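Long-range contacts in papain inhibitor (Streptomyces mobaraensis, PDB 5NTB), which inhibits the cysteine proteases papain and bromelain and the serine protease trypsin, and serves as a glutamine and lysine donor substrate for transglutaminase: residues 9-14 / 80-85; 14-19 / 85-90. All coordinates share one frame; numbering follows the deposited sequence.

Contact 1 of 2, residues 9-14 / 80-85. With SO4 (sulfate ion), chain D; SO4 (sulfate ion), chain C.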
ATOM      1  N   THR A   9      -5.616  -2.040  11.976  1.00 19.27           N
ATOM      2  CA  THR A   9      -4.934  -3.314  12.048  1.00 19.41           C
ATOM      3  C   THR A   9      -5.262  -4.112  10.803  1.00 18.72           C
ATOM      4  O   THR A   9      -6.413  -4.160  10.363  1.00 19.86           O
ATOM      5  CB  THR A   9      -5.344  -4.091  13.297  1.00 23.58           C
ATOM      6  OG1 THR A   9      -5.023  -3.314  14.460  1.00 36.49           O
ATOM      7  CG2 THR A   9      -4.586  -5.409  13.352  1.00 26.85           C
ATOM      8  N   GLY A  10      -4.244  -4.725  10.225  1.00 15.13           N
ATOM      9  CA  GLY A  10      -4.530  -5.568   9.095  1.00 15.56           C
ATOM     10  C   GLY A  10      -3.365  -6.455   8.750  1.00 17.32           C
ATOM     11  O   GLY A  10      -2.607  -6.893   9.623  1.00 17.05           O
ATOM     12  N   LYS A  11      -3.233  -6.746   7.473  1.00 15.92           N
ATOM     13  CA  LYS A  11      -2.211  -7.659   7.013  1.00 16.36           C
ATOM     14  C   LYS A  11      -1.528  -7.043   5.811  1.00 14.07           C
ATOM     15  O   LYS A  11      -2.057  -6.132   5.159  1.00 13.92           O
ATOM     16  CB  LYS A  11      -2.792  -9.027   6.654  1.00 25.45           C
ATOM     17  CG  LYS A  11      -3.619  -9.016   5.393  1.00 24.41           C
ATOM     18  CD  LYS A  11      -4.064 -10.422   4.988  1.00 29.39           C
ATOM     19  CE  LYS A  11      -5.366 -10.798   5.667  1.00 38.56           C
ATOM     20  NZ  LYS A  11      -6.012 -11.973   5.015  1.00 39.85           N
ATOM     21  N   MET A  12      -0.338  -7.541   5.536  1.00 12.85           N
ATOM     22  CA  MET A  12       0.396  -7.089   4.371  1.00 11.32           C
ATOM     23  C   MET A  12       0.912  -8.281   3.586  1.00 13.00           C
ATOM     24  O   MET A  12       1.361  -9.287   4.149  1.00 14.64           O
ATOM     25  CB  MET A  12       1.550  -6.162   4.751  1.00 12.95           C
ATOM     26  CG  MET A  12       2.631  -6.792   5.597  1.00 14.55           C
ATOM     27  SD  MET A  12       3.925  -5.587   5.959  1.00 16.56           S
ATOM     28  CE  MET A  12       5.099  -6.636   6.817  1.00 19.46           C
ATOM     29  N   THR A  13       0.802  -8.162   2.280  1.00 12.52           N
ATOM     30  CA  THR A  13       1.476  -9.026   1.329  1.00 10.97           C
ATOM     31  C   THR A  13       2.349  -8.141   0.463  1.00 12.91           C
ATOM     32  O   THR A  13       2.453  -6.931   0.679  1.00 12.68           O
ATOM     33  CB  THR A  13       0.460  -9.800   0.494  1.00 13.45           C
ATOM     34  OG1 THR A  13      -0.465  -8.879  -0.088  1.00 14.80           O
ATOM     35  CG2 THR A  13      -0.317 -10.768   1.368  1.00 15.74           C
ATOM     36  N   TYR A  14       2.991  -8.730  -0.531  1.00 11.58           N
ATOM     37  CA  TYR A  14       3.778  -7.902  -1.430  1.00 11.49           C
ATOM     38  C   TYR A  14       3.604  -8.363  -2.866  1.00 13.61           C
ATOM     39  O   TYR A  14       3.179  -9.488  -3.142  1.00 14.16           O
ATOM     40  CB  TYR A  14       5.266  -7.887  -1.057  1.00 12.40           C
ATOM     41  CG  TYR A  14       5.950  -9.218  -1.227  1.00 14.97           C
ATOM     42  CD1 TYR A  14       6.447  -9.601  -2.465  1.00 19.97           C
ATOM     43  CD2 TYR A  14       6.086 -10.092  -0.157  1.00 16.61           C
ATOM     44  CE1 TYR A  14       7.057 -10.815  -2.637  1.00 19.03           C
ATOM     45  CE2 TYR A  14       6.706 -11.314  -0.325  1.00 22.60           C
ATOM     46  CZ  TYR A  14       7.184 -11.658  -1.569  1.00 18.99           C
ATOM     47  OH  TYR A  14       7.818 -12.865  -1.761  1.00 30.08           O
ATOM     48  N   ARG A  80     -10.457  -4.868   3.137  1.00 15.44           N
ATOM     49  CA  ARG A  80     -10.357  -3.476   3.569  1.00 14.74           C
ATOM     50  C   ARG A  80      -9.036  -3.087   4.239  1.00 14.36           C
ATOM     51  O   ARG A  80      -8.516  -1.985   4.008  1.00 14.63           O
ATOM     52  CB  ARG A  80     -11.523  -3.223   4.516  1.00 17.27           C
ATOM     53  CG  ARG A  80     -11.696  -1.811   4.914  1.00 18.14           C
ATOM     54  CD  ARG A  80     -12.929  -1.689   5.798  1.00 14.53           C
ATOM     55  NE  ARG A  80     -12.943  -0.399   6.443  1.00 14.50           N
ATOM     56  CZ  ARG A  80     -12.341  -0.140   7.597  1.00 15.47           C
ATOM     57  NH1 ARG A  80     -11.683  -1.108   8.240  1.00 15.67           N
ATOM     58  NH2 ARG A  80     -12.397   1.077   8.106  1.00 17.77           N
ATOM     59  N   THR A  81      -8.498  -3.936   5.113  1.00 12.64           N
ATOM     60  CA  THR A  81      -7.285  -3.555   5.830  1.00 12.53           C
ATOM     61  C   THR A  81      -6.066  -4.341   5.375  1.00 14.34           C
ATOM     62  O   THR A  81      -5.023  -4.294   6.038  1.00 15.11           O
ATOM     63  CB  THR A  81      -7.460  -3.701   7.339  1.00 18.78           C
ATOM     64  OG1 THR A  81      -7.739  -5.066   7.641  1.00 18.37           O
ATOM     65  CG2 THR A  81      -8.604  -2.791   7.850  1.00 16.81           C
ATOM     66  N   HIS A  82      -6.167  -5.033   4.247  1.00 12.14           N
ATOM     67  CA  HIS A  82      -5.051  -5.775   3.670  1.00 13.54           C
ATOM     68  C   HIS A  82      -4.351  -4.901   2.635  1.00 12.33           C
ATOM     69  O   HIS A  82      -4.930  -4.591   1.592  1.00 15.61           O
ATOM     70  CB  HIS A  82      -5.584  -7.070   3.061  1.00 14.33           C
ATOM     71  CG  HIS A  82      -4.612  -7.809   2.195  1.00 15.98           C
ATOM     72  ND1 HIS A  82      -4.995  -8.888   1.428  1.00 19.19           N
ATOM     73  CD2 HIS A  82      -3.288  -7.639   1.973  1.00 13.82           C
ATOM     74  CE1 HIS A  82      -3.952  -9.342   0.758  1.00 19.61           C
ATOM     75  NE2 HIS A  82      -2.902  -8.603   1.072  1.00 16.94           N
ATOM     76  N   ILE A  83      -3.098  -4.508   2.913  1.00 12.37           N
ATOM     77  CA  ILE A  83      -2.327  -3.722   1.955  1.00 11.51           C
ATOM     78  C   ILE A  83      -1.355  -4.630   1.226  1.00 10.98           C
ATOM     79  O   ILE A  83      -0.825  -5.594   1.783  1.00 13.06           O
ATOM     80  CB  ILE A  83      -1.593  -2.545   2.628  1.00 13.02           C
ATOM     81  CG1 ILE A  83      -0.609  -3.032   3.696  1.00 14.26           C
ATOM     82  CG2 ILE A  83      -2.598  -1.577   3.205  1.00 14.19           C
ATOM     83  CD1 ILE A  83       0.220  -1.896   4.322  1.00 16.96           C
ATOM     84  N   ASP A  84      -1.096  -4.290  -0.027  1.00 13.41           N
ATOM     85  CA  ASP A  84      -0.163  -5.022  -0.880  1.00 13.49           C
ATOM     86  C   ASP A  84       1.016  -4.080  -1.112  1.00 12.29           C
ATOM     87  O   ASP A  84       0.958  -3.179  -1.957  1.00 12.66           O
ATOM     88  CB  ASP A  84      -0.850  -5.434  -2.181  1.00 13.70           C
ATOM     89  CG  ASP A  84      -0.265  -6.695  -2.813  1.00 18.24           C
ATOM     90  OD1 ASP A  84       0.584  -7.366  -2.205  1.00 20.50           O
ATOM     91  OD2 ASP A  84      -0.686  -7.020  -3.941  1.00 20.82           O
ATOM     92  N   LEU A  85       2.071  -4.257  -0.330  1.00 10.92           N
ATOM     93  CA  LEU A  85       3.254  -3.428  -0.469  1.00 11.28           C
ATOM     94  C   LEU A  85       4.061  -3.867  -1.674  1.00 11.52           C
ATOM     95  O   LEU A  85       4.008  -5.022  -2.091  1.00 11.88           O
ATOM     96  CB  LEU A  85       4.130  -3.526   0.781  1.00 14.36           C
ATOM     97  CG  LEU A  85       3.630  -2.797   2.016  1.00 12.74           C
ATOM     98  CD1 LEU A  85       4.513  -3.202   3.187  1.00 17.06           C
ATOM     99  CD2 LEU A  85       3.695  -1.298   1.831  1.00 15.23           C
TER
HETATM  100  S   SO4 D 202      -7.867 -10.967   2.032  1.00 39.14           S
HETATM  101  O1  SO4 D 202      -7.791 -10.931   3.492  1.00 48.32           O
HETATM  102  O2  SO4 D 202      -6.914 -11.941   1.503  1.00 43.26           O
HETATM  103  O3  SO4 D 202      -7.571  -9.631   1.500  1.00 23.03           O
HETATM  104  O4  SO4 D 202      -9.228 -11.333   1.638  1.00 35.48           O
HETATM  105  S   SO4 C 201     -11.125  -0.108  11.619  1.00 33.33           S
HETATM  106  O1  SO4 C 201     -10.718   0.251  12.974  1.00 46.85           O
HETATM  107  O2  SO4 C 201     -12.151  -1.143  11.703  1.00 50.16           O
HETATM  108  O3  SO4 C 201     -11.657   1.052  10.914  1.00 36.03           O
HETATM  109  O4  SO4 C 201      -9.999  -0.663  10.871  1.00 39.49           O
HETATM  110  O   HOH W   1       0.613  -9.862  -3.838  1.00 23.87           O
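T13 OG1 sits between H82 and D84: it accepts from H82 NE2 (2.7 Å), lying in the plane of the imidazole, and donates to D84 OD1 (2.8 Å), meeting the carboxylate from above its plane. With OG1 between the backbone N and the carbonyl carbon (chi1 53°), T13 reaches both partners at once. The other ring nitrogen, ND1 of H82, gives a bond to O3 of a sulfate ion (2.7 Å). K11 lays CD over one face of this imidazole, 4.0 Å from the centroid, and bends at chi3 (87°) to bring NZ to O1 of the same sulfate. The ring is thus gripped in its plane at both nitrogens and covered by K11 on one face.

Beneath this polar layer the backbones pair in parallel register through I83 N to K11 O (3.0 Å), T13 N to I83 O (3.1 Å) and L85 N to T13 O (2.9 Å). On the opposite face M12, I83 and L85 give an apolar patch: M12 SD touches L85 CD1 at 3.7 Å, and I83 packs against I104 and V35. Such parallel pairing of strands 8-18 and 82-86 belongs to the double-psi beta-barrel fold of this family.

Contact 2 of 2, residues 14-19 / 85-90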
ATOM      1  N   TYR A  14       2.991  -8.730  -0.531  1.00 11.58           N
ATOM      2  CA  TYR A  14       3.778  -7.902  -1.430  1.00 11.49           C
ATOM      3  C   TYR A  14       3.604  -8.363  -2.866  1.00 13.61           C
ATOM      4  O   TYR A  14       3.179  -9.488  -3.142  1.00 14.16           O
ATOM      5  CB  TYR A  14       5.266  -7.887  -1.057  1.00 12.40           C
ATOM      6  CG  TYR A  14       5.950  -9.218  -1.227  1.00 14.97           C
ATOM      7  CD1 TYR A  14       6.447  -9.601  -2.465  1.00 19.97           C
ATOM      8  CD2 TYR A  14       6.086 -10.092  -0.157  1.00 16.61           C
ATOM      9  CE1 TYR A  14       7.057 -10.815  -2.637  1.00 19.03           C
ATOM     10  CE2 TYR A  14       6.706 -11.314  -0.325  1.00 22.60           C
ATOM     11  CZ  TYR A  14       7.184 -11.658  -1.569  1.00 18.99           C
ATOM     12  OH  TYR A  14       7.818 -12.865  -1.761  1.00 30.08           O
ATOM     13  N   TYR A  15       3.951  -7.469  -3.788  1.00 13.17           N
ATOM     14  CA  TYR A  15       3.844  -7.765  -5.207  1.00 11.79           C
ATOM     15  C   TYR A  15       5.029  -7.175  -5.949  1.00 12.55           C
ATOM     16  O   TYR A  15       5.803  -6.398  -5.399  1.00 11.87           O
ATOM     17  CB  TYR A  15       2.507  -7.277  -5.784  1.00 13.00           C
ATOM     18  CG  TYR A  15       2.314  -5.785  -6.026  1.00 12.96           C
ATOM     19  CD1 TYR A  15       2.287  -4.869  -4.974  1.00 13.35           C
ATOM     20  CD2 TYR A  15       2.072  -5.309  -7.312  1.00 13.64           C
ATOM     21  CE1 TYR A  15       2.049  -3.521  -5.205  1.00 13.84           C
ATOM     22  CE2 TYR A  15       1.826  -3.975  -7.548  1.00 14.51           C
ATOM     23  CZ  TYR A  15       1.827  -3.081  -6.491  1.00 13.82           C
ATOM     24  OH  TYR A  15       1.583  -1.741  -6.735  1.00 13.68           O
ATOM     25  N   THR A  16       5.173  -7.588  -7.222  1.00 12.76           N
ATOM     26  CA  THR A  16       6.366  -7.284  -8.008  1.00 15.33           C
ATOM     27  C   THR A  16       6.043  -6.720  -9.390  1.00 18.07           C
ATOM     28  O   THR A  16       6.887  -6.812 -10.289  1.00 20.04           O
ATOM     29  CB  THR A  16       7.232  -8.536  -8.175  1.00 18.41           C
ATOM     30  OG1 THR A  16       6.449  -9.575  -8.778  1.00 19.06           O
ATOM     31  CG2 THR A  16       7.747  -9.010  -6.830  1.00 20.76           C
ATOM     32  N   ASP A  17       4.859  -6.150  -9.589  1.00 15.78           N
ATOM     33  CA  ASP A  17       4.507  -5.627 -10.905  1.00 15.03           C
ATOM     34  C   ASP A  17       5.468  -4.532 -11.352  1.00 16.20           C
ATOM     35  O   ASP A  17       5.918  -3.694 -10.559  1.00 16.73           O
ATOM     36  CB  ASP A  17       3.096  -5.041 -10.906  1.00 16.76           C
ATOM     37  CG  ASP A  17       2.015  -6.065 -10.653  1.00 18.58           C
ATOM     38  OD1 ASP A  17       2.320  -7.270 -10.530  1.00 22.62           O
ATOM     39  OD2 ASP A  17       0.836  -5.645 -10.579  1.00 22.12           O
ATOM     40  N   LYS A  18       5.724  -4.508 -12.659  1.00 13.83           N
ATOM     41  CA  LYS A  18       6.440  -3.425 -13.310  1.00 14.94           C
ATOM     42  C   LYS A  18       5.589  -2.960 -14.478  1.00 16.50           C
ATOM     43  O   LYS A  18       5.253  -3.758 -15.365  1.00 17.83           O
ATOM     44  CB  LYS A  18       7.825  -3.882 -13.780  1.00 18.01           C
ATOM     45  CG  LYS A  18       8.514  -2.942 -14.739  1.00 28.97           C
ATOM     46  CD  LYS A  18      10.012  -3.232 -14.814  1.00 32.52           C
ATOM     47  CE  LYS A  18      10.533  -3.166 -16.248  1.00 42.23           C
ATOM     48  NZ  LYS A  18      10.099  -1.937 -16.973  1.00 49.91           N
ATOM     49  N   GLY A  19       5.233  -1.682 -14.474  1.00 14.42           N
ATOM     50  CA  GLY A  19       4.382  -1.129 -15.506  1.00 13.67           C
ATOM     51  C   GLY A  19       3.773   0.175 -15.031  1.00 14.32           C
ATOM     52  O   GLY A  19       4.481   1.015 -14.475  1.00 19.91           O
ATOM     53  N   LEU A  85       2.071  -4.257  -0.330  1.00 10.92           N
ATOM     54  CA  LEU A  85       3.254  -3.428  -0.469  1.00 11.28           C
ATOM     55  C   LEU A  85       4.061  -3.867  -1.674  1.00 11.52           C
ATOM     56  O   LEU A  85       4.008  -5.022  -2.091  1.00 11.88           O
ATOM     57  CB  LEU A  85       4.130  -3.526   0.781  1.00 14.36           C
ATOM     58  CG  LEU A  85       3.630  -2.797   2.016  1.00 12.74           C
ATOM     59  CD1 LEU A  85       4.513  -3.202   3.187  1.00 17.06           C
ATOM     60  CD2 LEU A  85       3.695  -1.298   1.831  1.00 15.23           C
ATOM     61  N   SER A  86       4.837  -2.947  -2.223  1.00 10.68           N
ATOM     62  CA  SER A  86       5.872  -3.405  -3.134  1.00 12.49           C
ATOM     63  C   SER A  86       6.791  -4.393  -2.420  1.00 12.72           C
ATOM     64  O   SER A  86       6.980  -4.336  -1.202  1.00 11.98           O
ATOM     65  CB  SER A  86       6.653  -2.215  -3.682  1.00 12.94           C
ATOM     66  OG  SER A  86       7.383  -1.564  -2.655  1.00 13.33           O
ATOM     67  N   GLN A  87       7.343  -5.324  -3.195  1.00 13.07           N
ATOM     68  CA  GLN A  87       8.368  -6.222  -2.678  1.00 14.15           C
ATOM     69  C   GLN A  87       9.472  -5.444  -1.975  1.00 12.90           C
ATOM     70  O   GLN A  87       9.923  -5.822  -0.881  1.00 14.78           O
ATOM     71  CB  GLN A  87       8.939  -7.041  -3.838  1.00 14.85           C
ATOM     72  CG  GLN A  87       9.908  -8.119  -3.417  1.00 15.42           C
ATOM     73  CD  GLN A  87      10.563  -8.778  -4.610  1.00 21.08           C
ATOM     74  OE1 GLN A  87      10.498  -9.989  -4.750  1.00 41.25           O
ATOM     75  NE2 GLN A  87      11.164  -7.986  -5.484  1.00 26.85           N
ATOM     76  N   ALA A  88       9.889  -4.327  -2.574  1.00 14.74           N
ATOM     77  CA  ALA A  88      10.968  -3.531  -2.007  1.00 15.26           C
ATOM     78  C   ALA A  88      10.598  -2.970  -0.639  1.00 17.85           C
ATOM     79  O   ALA A  88      11.424  -2.968   0.283  1.00 17.31           O
ATOM     80  CB  ALA A  88      11.342  -2.411  -2.979  1.00 17.07           C
ATOM     81  N   ALA A  89       9.361  -2.488  -0.479  1.00 13.95           N
ATOM     82  CA  ALA A  89       8.963  -1.954   0.819  1.00 12.34           C
ATOM     83  C   ALA A  89       8.760  -3.064   1.842  1.00 15.30           C
ATOM     84  O   ALA A  89       9.159  -2.925   3.006  1.00 14.54           O
ATOM     85  CB  ALA A  89       7.682  -1.133   0.678  1.00 13.63           C
ATOM     86  N   PHE A  90       8.117  -4.158   1.435  1.00 12.89           N
ATOM     87  CA  PHE A  90       7.838  -5.259   2.358  1.00 13.15           C
ATOM     88  C   PHE A  90       9.115  -5.770   3.009  1.00 13.84           C
ATOM     89  O   PHE A  90       9.155  -6.006   4.223  1.00 14.56           O
ATOM     90  CB  PHE A  90       7.128  -6.367   1.586  1.00 12.28           C
ATOM     91  CG  PHE A  90       6.656  -7.522   2.418  1.00 13.10           C
ATOM     92  CD1 PHE A  90       7.550  -8.470   2.892  1.00 16.05           C
ATOM     93  CD2 PHE A  90       5.296  -7.703   2.655  1.00 13.15           C
ATOM     94  CE1 PHE A  90       7.108  -9.562   3.626  1.00 15.81           C
ATOM     95  CE2 PHE A  90       4.848  -8.801   3.384  1.00 15.62           C
ATOM     96  CZ  PHE A  90       5.761  -9.729   3.864  1.00 15.22           C
TER
HETATM   97  O   HOH W   2       9.376 -12.779  -4.451  1.00 30.50           O
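Y14 and F90 form a T-shaped (edge-to-face) pair, their centroids 4.9 Å apart and planes at 61°. The Y14 ring presents CD2 over the centre of the F90 face, while Y14 CB packs on F90 CB at 3.6 Å. F90, whose CB points toward the strand, carries its ring there with CG anti to the backbone N (chi1 -175°). Q87 runs alongside the tyrosine in the same direction, its CB 3.8 Å from Y14 CD1, and its amide end also rests on T16 CG2.

One water bridges Y14 OH and Q87 OE1, donating to the amide oxygen at 3.0 Å, and Y14 OH also makes a weak hydrogen bond to L96 O. Without the tyrosine ring, as with an alanine at this position, the F90 face is likely to lose its edge partner and the water at Q87 OE1 its phenolic one. Two backbone bonds carry the strand pairing into the helix start: Y15 N to L85 O (3.0 Å) and Q87 N to Y15 O (2.9 Å). The Y15 ring has CD1 3.4 Å from L85 O, and its hydroxyl bonds to D73.

S86 is the N-cap: its OG accepts from A89 N at 3.1 Å and is also hydrogen-bonded to the backbone of Q32 (O) and L34 (N). A parallel strand pair thus ends at the N-capped helix 87-90 of a double-psi beta-barrel.

How the contacts relate
Contacts 1 and 2 are successive parts of one parallel pairing between strands 8-18 and 82-86, sharing Y14 and L85, with centres about 12 Å apart. The backbone bonding that begins in 9-14 / 80-85 runs on without a break into 14-19 / 85-90, where strand 82-86 gives way to helix 87-90. The F90 ring joins the two: its CE2 lies 3.6 Å from M12 O and its CD2 3.5 Å from T13 O. Y15 CE1 also approaches D84 O at 3.4 Å. Of the two sulfate ions, probably from the crystallisation liquor, one is shared by K11 and H82 across contact 1 and the other is bound by R80 at its end; contact 2 holds neither.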